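Local coordinates for protein glucosamine--fructose-6-phosphate aminotransferase [isomerizing] (Francisella tularensis subsp. tularensis, PDB 3TBF) that probably makes glucosamine 6-phosphate from fructose 6-phosphate, its C-terminal isomerase part receiving the ammonia that glutamine supplies in the complete enzyme, at residues D214-E228 and P343-K355. Sequence-based numbering, arbitrary orientation.
Sequences DTEIDQISEYFSDKE and PLQLLSYHVAIIK
I217 and H350 interlock, each side chain fitting as a knob into a hole of four residues on the facing helix. I217 drops among P343, L346, L347 and H350: CG2 lies 3.6 Å from L347 CA, almost on the backbone, while CD1 reaches back to L346 CB and P343 CB. H350 returns the fit among D214, D218, S221 and I217. Its ring is sandwiched, with D218 CB over the centre of one face at 3.8 Å and Y349 CD2 over the other; the D218 carboxylate lies nearly parallel to the ring, 11° away. In the ring plane, NE2 donates to D214 OD1 over 2.7 Å. D214 CG stands anti to the backbone N (chi1 -174°), which swings the carboxylate across to the imidazole; its other oxygen, OD2, bonds Y19 OH, so both oxygens are held. Helix 214-221 and the 343-355 part of the C-terminal helix 335-355 run 44° apart and pack beside the parallel five-stranded sheet (order 2-1-3-4-5) of the second SIS domain, an alpha/beta fold; I217 also touches L326 on edge strand 324-328, while helix 214-221 leads through a type I turn (F224 to K227) toward strand 229-234. Further along, V351 CG1 packs on F224 CB at 3.8 Å, and I354 lays CG2 tightly on S225 CB, 3.4 Å away. K355, bent at chi2, sends its amine into the turn, where NZ gives a 2.8 Å hydrogen bond to K227 O and a longer one, 3.2 Å, to S225 O, arriving well above that carbonyl's plane.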
loop_
_atom_site.group_PDB
_atom_site.type_symbol
_atom_site.label_atom_id
_atom_site.label_comp_id
_atom_site.label_asym_id
_atom_site.label_seq_id
_atom_site.Cartn_x
_atom_site.Cartn_y
_atom_site.Cartn_z
ATOM N N ASP A 214 10.555 1.479 28.167
ATOM C CA ASP A 214 10.057 2.862 28.269
ATOM C C ASP A 214 11.173 3.878 28.528
ATOM O O ASP A 214 11.400 4.803 27.728
ATOM C CB ASP A 214 8.966 2.899 29.333
ATOM C CG ASP A 214 8.261 4.224 29.456
ATOM O OD1 ASP A 214 8.660 5.214 28.887
ATOM O OD2 ASP A 214 7.271 4.294 30.220
ATOM N N THR A 215 11.904 3.682 29.613
ATOM C CA THR A 215 12.966 4.586 30.035
ATOM C C THR A 215 14.044 4.736 28.967
ATOM O O THR A 215 14.409 5.874 28.626
ATOM C CB THR A 215 13.549 4.116 31.418
ATOM O OG1 THR A 215 12.532 4.278 32.432
ATOM C CG2 THR A 215 14.813 4.884 31.806
ATOM N N GLU A 216 14.544 3.633 28.408
ATOM C CA GLU A 216 15.528 3.730 27.315
ATOM C C GLU A 216 14.961 4.448 26.075
ATOM O O GLU A 216 15.696 5.197 25.398
ATOM C CB GLU A 216 15.994 2.351 26.875
ATOM C CG GLU A 216 17.301 1.905 27.513
ATOM C CD GLU A 216 17.335 0.456 27.981
ATOM O OE1 GLU A 216 16.306 -0.287 27.975
ATOM O OE2 GLU A 216 18.447 0.069 28.403
ATOM N N ILE A 217 13.677 4.229 25.776
ATOM C CA ILE A 217 13.079 4.907 24.621
ATOM C C ILE A 217 12.948 6.398 24.879
ATOM O O ILE A 217 13.172 7.209 23.957
ATOM C CB ILE A 217 11.758 4.301 24.188
ATOM C CG1 ILE A 217 12.003 2.899 23.622
ATOM C CG2 ILE A 217 11.098 5.161 23.162
ATOM C CD1 ILE A 217 10.798 2.016 23.709
ATOM N N ASP A 218 12.682 6.768 26.126
ATOM C CA ASP A 218 12.708 8.166 26.509
ATOM C C ASP A 218 14.058 8.796 26.208
ATOM O O ASP A 218 14.108 9.796 25.526
ATOM C CB ASP A 218 12.362 8.345 27.990
ATOM C CG ASP A 218 12.033 9.783 28.335
ATOM O OD1 ASP A 218 12.147 10.642 27.450
ATOM O OD2 ASP A 218 11.647 10.054 29.490
ATOM N N GLN A 219 15.146 8.195 26.679
ATOM C CA GLN A 219 16.497 8.681 26.394
ATOM C C GLN A 219 16.779 8.837 24.891
ATOM O O GLN A 219 17.275 9.852 24.481
ATOM C CB GLN A 219 17.547 7.736 26.952
ATOM C CG GLN A 219 17.653 7.673 28.470
ATOM C CD GLN A 219 18.443 6.404 28.949
ATOM O OE1 GLN A 219 19.249 5.834 28.183
ATOM N NE2 GLN A 219 18.204 5.968 30.207
ATOM N N ILE A 220 16.475 7.814 24.100
ATOM C CA ILE A 220 16.628 7.814 22.637
ATOM C C ILE A 220 15.861 8.947 21.920
ATOM O O ILE A 220 16.338 9.592 20.988
ATOM C CB ILE A 220 16.044 6.517 22.079
ATOM C CG1 ILE A 220 16.957 5.332 22.339
ATOM C CG2 ILE A 220 15.819 6.609 20.602
ATOM C CD1 ILE A 220 16.360 4.047 21.718
ATOM N N SER A 221 14.643 9.174 22.359
ATOM C CA SER A 221 13.779 10.123 21.714
ATOM C C SER A 221 14.354 11.556 21.596
ATOM O O SER A 221 13.874 12.328 20.742
ATOM C CB SER A 221 12.436 10.148 22.439
ATOM O OG SER A 221 12.524 10.878 23.635
ATOM N N GLU A 222 15.339 11.921 22.424
ATOM C CA GLU A 222 15.979 13.252 22.309
ATOM C C GLU A 222 16.599 13.439 20.913
ATOM O O GLU A 222 16.569 14.534 20.360
ATOM C CB GLU A 222 17.066 13.448 23.370
ATOM C CG GLU A 222 16.515 13.643 24.809
ATOM C CD GLU A 222 17.430 13.070 25.961
ATOM O OE1 GLU A 222 18.521 12.499 25.694
ATOM O OE2 GLU A 222 17.040 13.190 27.159
ATOM N N TYR A 223 17.129 12.349 20.353
ATOM C CA TYR A 223 17.638 12.330 18.991
ATOM C C TYR A 223 16.641 12.925 17.958
ATOM O O TYR A 223 17.074 13.434 16.936
ATOM C CB TYR A 223 18.070 10.903 18.593
ATOM C CG TYR A 223 18.641 10.815 17.207
ATOM C CD1 TYR A 223 19.941 11.239 16.934
ATOM C CD2 TYR A 223 17.873 10.328 16.147
ATOM C CE1 TYR A 223 20.460 11.172 15.639
ATOM C CE2 TYR A 223 18.393 10.263 14.846
ATOM C CZ TYR A 223 19.674 10.698 14.609
ATOM O OH TYR A 223 20.161 10.650 13.322
ATOM N N PHE A 224 15.337 12.916 18.236
ATOM C CA PHE A 224 14.355 13.287 17.228
ATOM C C PHE A 224 13.949 14.757 17.322
ATOM O O PHE A 224 13.142 15.234 16.501
ATOM C CB PHE A 224 13.100 12.404 17.280
ATOM C CG PHE A 224 13.308 10.983 16.784
ATOM C CD1 PHE A 224 13.987 10.062 17.551
ATOM C CD2 PHE A 224 12.772 10.563 15.568
ATOM C CE1 PHE A 224 14.158 8.764 17.144
ATOM C CE2 PHE A 224 12.936 9.256 15.124
ATOM C CZ PHE A 224 13.642 8.347 15.914
ATOM N N SER A 225 14.508 15.495 18.276
ATOM C CA SER A 225 13.996 16.860 18.534
ATOM C C SER A 225 14.139 17.816 17.354
ATOM O O SER A 225 13.286 18.665 17.160
ATOM C CB SER A 225 14.664 17.483 19.765
ATOM O OG SER A 225 16.066 17.460 19.619
ATOM N N ASP A 226 15.217 17.670 16.587
ATOM C CA ASP A 226 15.447 18.510 15.416
ATOM C C ASP A 226 15.158 17.824 14.069
ATOM O O ASP A 226 15.510 18.376 13.017
ATOM C CB ASP A 226 16.874 19.064 15.414
ATOM C CG ASP A 226 17.929 17.981 15.233
ATOM O OD1 ASP A 226 17.603 16.774 15.276
ATOM O OD2 ASP A 226 19.113 18.353 15.052
ATOM N N LYS A 227 14.497 16.666 14.102
ATOM C CA LYS A 227 14.301 15.851 12.918
ATOM C C LYS A 227 12.929 16.064 12.326
ATOM O O LYS A 227 11.938 16.160 13.075
ATOM C CB LYS A 227 14.489 14.378 13.252
ATOM C CG LYS A 227 15.871 14.024 13.756
ATOM C CD LYS A 227 16.997 14.507 12.800
ATOM C CE LYS A 227 18.371 13.997 13.221
ATOM N NZ LYS A 227 18.734 14.520 14.541
ATOM N N GLU A 228 12.877 16.135 10.985
ATOM C CA GLU A 228 11.591 16.304 10.286
ATOM C C GLU A 228 11.220 15.101 9.405
ATOM O O GLU A 228 10.148 15.070 8.816
ATOM C CB GLU A 228 11.567 17.604 9.484
ATOM C CG GLU A 228 11.895 18.871 10.297
ATOM C CD GLU A 228 10.761 19.350 11.223
ATOM O OE1 GLU A 228 9.566 18.992 11.000
ATOM O OE2 GLU A 228 11.084 20.096 12.185
ATOM N N PRO A 343 7.095 -0.737 21.547
ATOM C CA PRO A 343 8.178 0.188 21.507
ATOM C C PRO A 343 7.902 1.322 20.555
ATOM O O PRO A 343 8.355 2.443 20.783
ATOM C CB PRO A 343 9.363 -0.653 20.933
ATOM C CG PRO A 343 8.996 -2.069 21.020
ATOM C CD PRO A 343 7.564 -2.148 21.437
ATOM N N LEU A 344 7.208 1.026 19.458
ATOM C CA LEU A 344 6.958 2.014 18.475
ATOM C C LEU A 344 5.923 2.978 19.038
ATOM O O LEU A 344 5.962 4.180 18.773
ATOM C CB LEU A 344 6.509 1.336 17.196
ATOM C CG LEU A 344 7.463 0.291 16.578
ATOM C CD1 LEU A 344 6.971 -0.180 15.182
ATOM C CD2 LEU A 344 8.881 0.854 16.466
ATOM N N GLN A 345 5.004 2.493 19.860
ATOM C CA GLN A 345 4.018 3.414 20.448
ATOM C C GLN A 345 4.734 4.291 21.434
ATOM O O GLN A 345 4.455 5.473 21.497
ATOM C CB GLN A 345 2.895 2.705 21.168
ATOM C CG GLN A 345 2.171 1.723 20.352
ATOM C CD GLN A 345 1.302 0.806 21.176
ATOM O OE1 GLN A 345 1.663 0.385 22.288
ATOM N NE2 GLN A 345 0.118 0.513 20.646
ATOM N N LEU A 346 5.643 3.711 22.214
ATOM C CA LEU A 346 6.369 4.475 23.224
ATOM C C LEU A 346 7.273 5.523 22.573
ATOM O O LEU A 346 7.412 6.646 23.055
ATOM C CB LEU A 346 7.172 3.551 24.112
ATOM C CG LEU A 346 6.393 2.731 25.162
ATOM C CD1 LEU A 346 7.303 1.784 25.989
ATOM C CD2 LEU A 346 5.673 3.604 26.126
ATOM N N LEU A 347 7.830 5.177 21.437
ATOM C CA LEU A 347 8.671 6.076 20.715
ATOM C C LEU A 347 7.880 7.264 20.320
ATOM O O LEU A 347 8.345 8.403 20.440
ATOM C CB LEU A 347 9.227 5.408 19.474
ATOM C CG LEU A 347 10.251 6.269 18.668
ATOM C CD1 LEU A 347 11.443 6.758 19.521
ATOM C CD2 LEU A 347 10.738 5.542 17.417
ATOM N N SER A 348 6.686 7.024 19.818
ATOM C CA SER A 348 5.920 8.123 19.302
ATOM C C SER A 348 5.424 8.984 20.439
ATOM O O SER A 348 5.333 10.196 20.288
ATOM C CB SER A 348 4.746 7.664 18.409
ATOM O OG SER A 348 3.668 7.213 19.229
ATOM N N TYR A 349 5.127 8.371 21.577
ATOM C CA TYR A 349 4.760 9.141 22.756
ATOM C C TYR A 349 5.875 10.062 23.195
ATOM O O TYR A 349 5.681 11.255 23.311
ATOM C CB TYR A 349 4.351 8.235 23.910
ATOM C CG TYR A 349 4.152 9.001 25.199
ATOM C CD1 TYR A 349 2.963 9.701 25.457
ATOM C CD2 TYR A 349 5.173 9.042 26.171
ATOM C CE1 TYR A 349 2.782 10.413 26.659
ATOM C CE2 TYR A 349 5.010 9.762 27.359
ATOM C CZ TYR A 349 3.811 10.449 27.597
ATOM O OH TYR A 349 3.686 11.150 28.761
ATOM N N HIS A 350 7.049 9.529 23.434
ATOM C CA HIS A 350 8.134 10.385 23.883
ATOM C C HIS A 350 8.607 11.449 22.885
ATOM O O HIS A 350 8.984 12.543 23.301
ATOM C CB HIS A 350 9.302 9.544 24.300
ATOM C CG HIS A 350 9.035 8.770 25.541
ATOM N ND1 HIS A 350 8.781 9.373 26.752
ATOM C CD2 HIS A 350 8.960 7.440 25.757
ATOM C CE1 HIS A 350 8.592 8.442 27.673
ATOM N NE2 HIS A 350 8.702 7.260 27.094
ATOM N N VAL A 351 8.570 11.157 21.576
ATOM C CA VAL A 351 9.017 12.125 20.609
ATOM C C VAL A 351 8.002 13.249 20.570
ATOM O O VAL A 351 8.365 14.413 20.409
ATOM C CB VAL A 351 9.228 11.474 19.274
ATOM C CG1 VAL A 351 9.398 12.509 18.146
ATOM C CG2 VAL A 351 10.398 10.540 19.402
ATOM N N ALA A 352 6.740 12.907 20.812
ATOM C CA ALA A 352 5.681 13.915 20.893
ATOM C C ALA A 352 5.922 14.849 22.046
ATOM O O ALA A 352 5.773 16.064 21.901
ATOM C CB ALA A 352 4.318 13.272 21.031
ATOM N N ILE A 353 6.317 14.305 23.181
ATOM C CA ILE A 353 6.626 15.162 24.326
ATOM C C ILE A 353 7.817 16.093 24.034
ATOM O O ILE A 353 7.729 17.302 24.231
ATOM C CB ILE A 353 6.915 14.374 25.585
ATOM C CG1 ILE A 353 5.694 13.527 25.957
ATOM C CG2 ILE A 353 7.277 15.325 26.749
ATOM C CD1 ILE A 353 4.487 14.296 26.224
ATOM N N ILE A 354 8.908 15.526 23.532
ATOM C CA ILE A 354 10.044 16.322 23.046
ATOM C C ILE A 354 9.632 17.455 22.103
ATOM O O ILE A 354 10.102 18.552 22.227
ATOM C CB ILE A 354 11.056 15.457 22.286
ATOM C CG1 ILE A 354 11.805 14.514 23.241
ATOM C CG2 ILE A 354 12.044 16.330 21.550
ATOM C CD1 ILE A 354 12.874 15.168 24.053
ATOM N N LYS A 355 8.750 17.190 21.163
ATOM C CA LYS A 355 8.292 18.240 20.237
ATOM C C LYS A 355 7.231 19.139 20.874
ATOM O O LYS A 355 6.865 20.141 20.293
ATOM C CB LYS A 355 7.703 17.630 18.962
ATOM C CG LYS A 355 8.687 16.784 18.098
ATOM C CD LYS A 355 9.233 17.592 16.958
ATOM C CE LYS A 355 10.197 16.802 16.106
ATOM N NZ LYS A 355 10.945 17.682 15.153
#